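Hypothetical protein (Rhodococcus sp., PDB 2OV9) probably hydrolyses fatty acyl-coenzyme A thioesters to free fatty acids and coenzyme A, as a hot-dog-fold member of the THEM4/THEM5 thioesterase family. Local coordinates at residues S14-D28 against P94-S108. Numbering follows the deposited sequence.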
loop_
_atom_site.group_PDB
_atom_site.type_symbol
_atom_site.label_atom_id
_atom_site.label_comp_id
_atom_site.label_asym_id
_atom_site.label_seq_id
_atom_site.Cartn_x
_atom_site.Cartn_y
_atom_site.Cartn_z
ATOM N N SER B 14 14.279 24.978 6.670
ATOM C CA SER B 14 13.415 24.071 7.404
ATOM C C SER B 14 11.981 24.334 6.966
ATOM O O SER B 14 11.589 25.499 6.764
ATOM C CB SER B 14 13.575 24.300 8.912
ATOM O OG SER B 14 13.077 23.188 9.644
ATOM N N GLY B 15 11.204 23.264 6.818
ATOM C CA GLY B 15 9.809 23.379 6.392
ATOM C C GLY B 15 9.650 23.337 4.874
ATOM O O GLY B 15 8.556 23.583 4.356
ATOM N N THR B 16 10.723 23.006 4.162
ATOM C CA THR B 16 10.657 22.874 2.713
ATOM C C THR B 16 9.761 21.683 2.387
ATOM O O THR B 16 10.004 20.580 2.879
ATOM C CB THR B 16 12.073 22.654 2.113
ATOM O OG1 THR B 16 12.834 23.864 2.269
ATOM C CG2 THR B 16 11.987 22.313 0.649
ATOM N N VAL B 17 8.712 21.911 1.599
ATOM C CA VAL B 17 7.803 20.832 1.224
ATOM C C VAL B 17 8.555 19.987 0.218
ATOM O O VAL B 17 9.043 20.525 -0.767
ATOM C CB VAL B 17 6.500 21.366 0.600
ATOM C CG1 VAL B 17 5.572 20.194 0.211
ATOM C CG2 VAL B 17 5.777 22.295 1.580
ATOM N N LEU B 18 8.654 18.678 0.466
ATOM C CA LEU B 18 9.435 17.782 -0.401
ATOM C C LEU B 18 8.604 17.031 -1.431
ATOM O O LEU B 18 9.079 16.683 -2.530
ATOM C CB LEU B 18 10.195 16.781 0.457
ATOM C CG LEU B 18 11.198 17.420 1.417
ATOM C CD1 LEU B 18 11.853 16.373 2.258
ATOM C CD2 LEU B 18 12.248 18.181 0.626
ATOM N N THR B 19 7.369 16.754 -1.051
ATOM C CA THR B 19 6.413 16.084 -1.916
ATOM C C THR B 19 5.831 17.102 -2.899
ATOM O O THR B 19 6.087 18.300 -2.795
ATOM C CB THR B 19 5.316 15.464 -1.083
ATOM O OG1 THR B 19 4.810 16.448 -0.171
ATOM C CG2 THR B 19 5.890 14.312 -0.284
ATOM N N SER B 20 5.083 16.621 -3.879
ATOM C CA SER B 20 4.555 17.506 -4.902
ATOM C C SER B 20 3.465 18.440 -4.371
ATOM O O SER B 20 2.487 17.976 -3.794
ATOM C CB SER B 20 4.018 16.698 -6.071
ATOM O OG SER B 20 3.761 17.575 -7.150
ATOM N N PRO B 21 3.607 19.764 -4.616
ATOM C CA PRO B 21 2.602 20.713 -4.111
ATOM C C PRO B 21 1.310 20.619 -4.915
ATOM O O PRO B 21 1.355 20.174 -6.072
ATOM C CB PRO B 21 3.264 22.088 -4.292
ATOM C CG PRO B 21 4.344 21.892 -5.286
ATOM C CD PRO B 21 4.663 20.424 -5.405
ATOM N N PRO B 22 0.156 20.946 -4.284
ATOM C CA PRO B 22 -1.093 21.140 -5.018
ATOM C C PRO B 22 -0.933 22.235 -6.059
ATOM O O PRO B 22 -0.323 23.268 -5.778
ATOM C CB PRO B 22 -2.093 21.579 -3.932
ATOM C CG PRO B 22 -1.261 21.909 -2.719
ATOM C CD PRO B 22 -0.044 21.063 -2.827
ATOM N N ASP B 23 -1.487 22.009 -7.246
ATOM C CA ASP B 23 -1.345 22.937 -8.366
ATOM C C ASP B 23 -2.707 23.363 -8.935
ATOM O O ASP B 23 -2.779 24.192 -9.846
ATOM C CB ASP B 23 -0.465 22.310 -9.457
ATOM C CG ASP B 23 -0.947 20.924 -9.884
ATOM O OD1 ASP B 23 -2.008 20.474 -9.391
ATOM O OD2 ASP B 23 -0.258 20.280 -10.710
ATOM N N GLY B 24 -3.779 22.788 -8.393
ATOM C CA GLY B 24 -5.138 23.108 -8.821
ATOM C C GLY B 24 -5.626 22.393 -10.071
ATOM O O GLY B 24 -6.769 22.609 -10.492
ATOM N N SER B 25 -4.778 21.557 -10.679
ATOM C CA SER B 25 -5.176 20.777 -11.864
ATOM C C SER B 25 -6.370 19.904 -11.403
ATOM O O SER B 25 -6.399 19.506 -10.250
ATOM C CB SER B 25 -3.981 19.992 -12.411
ATOM O OG SER B 25 -3.381 19.209 -11.401
ATOM N N ALA B 26 -7.339 19.542 -12.243
ATOM C CA ALA B 26 -7.152 18.994 -13.569
ATOM C C ALA B 26 -7.087 17.498 -13.203
ATOM O O ALA B 26 -8.025 16.915 -12.631
ATOM N N VAL B 27 -5.948 16.903 -13.491
ATOM C CA VAL B 27 -5.719 15.503 -13.186
ATOM C C VAL B 27 -5.737 15.246 -11.659
ATOM O O VAL B 27 -6.211 14.208 -11.201
ATOM C CB VAL B 27 -4.413 15.022 -13.888
ATOM C CG1 VAL B 27 -3.168 15.694 -13.276
ATOM C CG2 VAL B 27 -4.316 13.523 -13.903
ATOM N N ASP B 28 -5.247 16.198 -10.865
ATOM C CA ASP B 28 -5.244 16.010 -9.419
ATOM C C ASP B 28 -6.659 15.995 -8.865
ATOM O O ASP B 28 -6.946 15.261 -7.919
ATOM C CB ASP B 28 -4.390 17.078 -8.708
ATOM C CG ASP B 28 -2.882 16.868 -8.917
ATOM O OD1 ASP B 28 -2.482 15.904 -9.604
ATOM O OD2 ASP B 28 -2.093 17.677 -8.401
ATOM N N PRO B 94 0.512 12.509 -6.212
ATOM C CA PRO B 94 -0.769 13.224 -6.362
ATOM C C PRO B 94 -1.688 12.603 -7.399
ATOM O O PRO B 94 -2.899 12.695 -7.258
ATOM C CB PRO B 94 -0.355 14.626 -6.807
ATOM C CG PRO B 94 1.084 14.753 -6.427
ATOM C CD PRO B 94 1.664 13.371 -6.546
ATOM N N GLU B 95 -1.121 11.968 -8.424
ATOM C CA GLU B 95 -1.928 11.328 -9.442
ATOM C C GLU B 95 -2.085 9.829 -9.199
ATOM O O GLU B 95 -2.590 9.093 -10.069
ATOM C CB GLU B 95 -1.373 11.608 -10.849
ATOM C CG GLU B 95 -1.653 13.020 -11.350
ATOM C CD GLU B 95 -0.461 13.974 -11.231
ATOM O OE1 GLU B 95 0.438 13.936 -12.101
ATOM O OE2 GLU B 95 -0.449 14.820 -10.313
ATOM N N ASN B 96 -1.674 9.386 -8.007
ATOM C CA ASN B 96 -1.733 7.978 -7.658
ATOM C C ASN B 96 -2.810 7.766 -6.604
ATOM O O ASN B 96 -2.618 8.095 -5.450
ATOM C CB ASN B 96 -0.356 7.476 -7.207
ATOM C CG ASN B 96 -0.319 5.981 -7.030
ATOM O OD1 ASN B 96 -1.351 5.350 -6.741
ATOM N ND2 ASN B 96 0.862 5.395 -7.201
ATOM N N ALA B 97 -3.972 7.249 -7.019
ATOM C CA ALA B 97 -5.105 7.170 -6.110
ATOM C C ALA B 97 -4.908 6.180 -4.961
ATOM O O ALA B 97 -5.673 6.213 -3.993
ATOM C CB ALA B 97 -6.430 6.903 -6.861
ATOM N N LEU B 98 -3.864 5.352 -5.045
ATOM C CA LEU B 98 -3.448 4.498 -3.913
ATOM C C LEU B 98 -2.832 5.287 -2.782
ATOM O O LEU B 98 -2.849 4.823 -1.639
ATOM C CB LEU B 98 -2.386 3.465 -4.347
ATOM C CG LEU B 98 -2.924 2.124 -4.869
ATOM C CD1 LEU B 98 -3.813 2.331 -6.016
ATOM C CD2 LEU B 98 -1.756 1.210 -5.269
ATOM N N ALA B 99 -2.239 6.443 -3.115
ATOM C CA ALA B 99 -1.569 7.299 -2.132
ATOM C C ALA B 99 -2.593 8.071 -1.306
ATOM O O ALA B 99 -3.581 8.550 -1.849
ATOM C CB ALA B 99 -0.566 8.263 -2.860
ATOM N N PRO B 100 -2.404 8.153 0.028
ATOM C CA PRO B 100 -3.380 8.922 0.787
ATOM C C PRO B 100 -3.784 10.270 0.179
ATOM O O PRO B 100 -4.974 10.522 0.112
ATOM C CB PRO B 100 -2.715 9.066 2.165
ATOM C CG PRO B 100 -2.011 7.753 2.314
ATOM C CD PRO B 100 -1.414 7.513 0.920
ATOM N N PRO B 101 -2.831 11.126 -0.298
ATOM C CA PRO B 101 -1.377 11.062 -0.328
ATOM C C PRO B 101 -0.757 11.718 0.885
ATOM O O PRO B 101 -1.370 12.584 1.528
ATOM C CB PRO B 101 -1.005 11.850 -1.592
ATOM C CG PRO B 101 -2.100 12.872 -1.757
ATOM C CD PRO B 101 -3.316 12.351 -0.966
ATOM N N VAL B 102 0.443 11.272 1.208
ATOM C CA VAL B 102 1.193 11.852 2.323
ATOM C C VAL B 102 1.985 13.057 1.838
ATOM O O VAL B 102 2.634 12.995 0.804
ATOM C CB VAL B 102 2.146 10.818 2.977
ATOM C CG1 VAL B 102 2.806 11.447 4.236
ATOM C CG2 VAL B 102 1.372 9.549 3.376
ATOM N N VAL B 103 1.916 14.142 2.598
ATOM C CA VAL B 103 2.681 15.357 2.341
ATOM C C VAL B 103 3.844 15.359 3.341
ATOM O O VAL B 103 3.625 15.120 4.547
ATOM C CB VAL B 103 1.783 16.585 2.583
ATOM C CG1 VAL B 103 2.559 17.873 2.452
ATOM C CG2 VAL B 103 0.587 16.555 1.599
ATOM N N LEU B 104 5.060 15.608 2.856
ATOM C CA LEU B 104 6.237 15.594 3.732
ATOM C C LEU B 104 7.055 16.872 3.632
ATOM O O LEU B 104 7.209 17.447 2.537
ATOM C CB LEU B 104 7.144 14.396 3.419
ATOM C CG LEU B 104 6.515 13.018 3.538
ATOM C CD1 LEU B 104 7.405 11.981 2.787
ATOM C CD2 LEU B 104 6.299 12.668 5.009
ATOM N N GLU B 105 7.581 17.305 4.780
ATOM C CA GLU B 105 8.514 18.419 4.783
ATOM C C GLU B 105 9.860 18.018 5.353
ATOM O O GLU B 105 9.952 17.089 6.147
ATOM C CB GLU B 105 7.940 19.636 5.500
ATOM C CG GLU B 105 7.641 19.420 6.935
ATOM C CD GLU B 105 6.824 20.570 7.535
ATOM O OE1 GLU B 105 6.707 21.656 6.907
ATOM O OE2 GLU B 105 6.283 20.379 8.640
ATOM N N GLY B 106 10.910 18.694 4.894
ATOM C CA GLY B 106 12.236 18.500 5.471
ATOM C C GLY B 106 12.492 19.527 6.560
ATOM O O GLY B 106 12.148 20.711 6.407
ATOM N N LEU B 107 13.091 19.075 7.662
ATOM C CA LEU B 107 13.403 19.962 8.774
ATOM C C LEU B 107 14.923 20.187 8.901
ATOM O O LEU B 107 15.727 19.419 8.341
ATOM C CB LEU B 107 12.804 19.427 10.081
ATOM C CG LEU B 107 11.350 18.955 10.106
ATOM C CD1 LEU B 107 11.017 18.421 11.518
ATOM C CD2 LEU B 107 10.380 20.097 9.707
ATOM N N SER B 108 15.300 21.234 9.640
ATOM C CA SER B 108 16.702 21.692 9.736
ATOM C C SER B 108 17.663 20.641 10.288
ATOM O O SER B 108 18.839 20.619 9.927
ATOM C CB SER B 108 16.804 22.984 10.573
ATOM O OG SER B 108 16.035 22.875 11.774
HETATM O O HOH W 1 5.962 23.373 5.388
HETATM O O HOH W 2 -4.509 14.315 -6.281
#
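With chi1 of Thr19 at 50°, OG1 sits between the backbone N and the carbonyl carbon and receives the N-H of Leu104, while CG2, beside the backbone N, lies against CB of Leu104. Ser14 has its hydroxyl swung away from its own N (chi1 -162°), where OG accepts a bent bond from Ser108 N at 3.0 Å. Between these two side-chain clasps, residues 15-18 pair antiparallel with 104-106, adding a short, weakly bonded strand at the edge of this chain's hot-dog sheet. Gly15 and Thr16 both face Gly106, a G1 beta bulge: Gly15 N donates to Gly106 O at 2.8 Å, and Gly106 N returns a bond to Thr16 O. Val17 and Glu105 form the next, non-hydrogen-bonded pair, beyond which Leu18 N donates to Leu104 O. Leu18 lays CD1 over the backbone of Gly106, 3.6 Å from its N, and also packs on Val144 and Trp148 of helix 131-148. An alanine in place of Thr19 would probably leave Leu104 N without its side-chain acceptor and open a gap beside Leu104 CB where the methyl had packed.

Farther along, the two segments part and meet again near the start of helix 26-43. CB of Ser20 rests on Pro94 CG at 3.5 Å, and its OG takes a bond from Arg87. The side chains of Val27 and Glu95 cross at about a right angle, CG1 of Val27 against the CG methylene of Glu95. The bent Glu95 side chain sends OE1 to Arg46 of the second subunit and to Arg87, tying this corner to the dimer partner. The carboxylate planes of Asp28 and Glu95 are 31° apart, with Asp28 OD1 2.4 Å from Glu95 OE2.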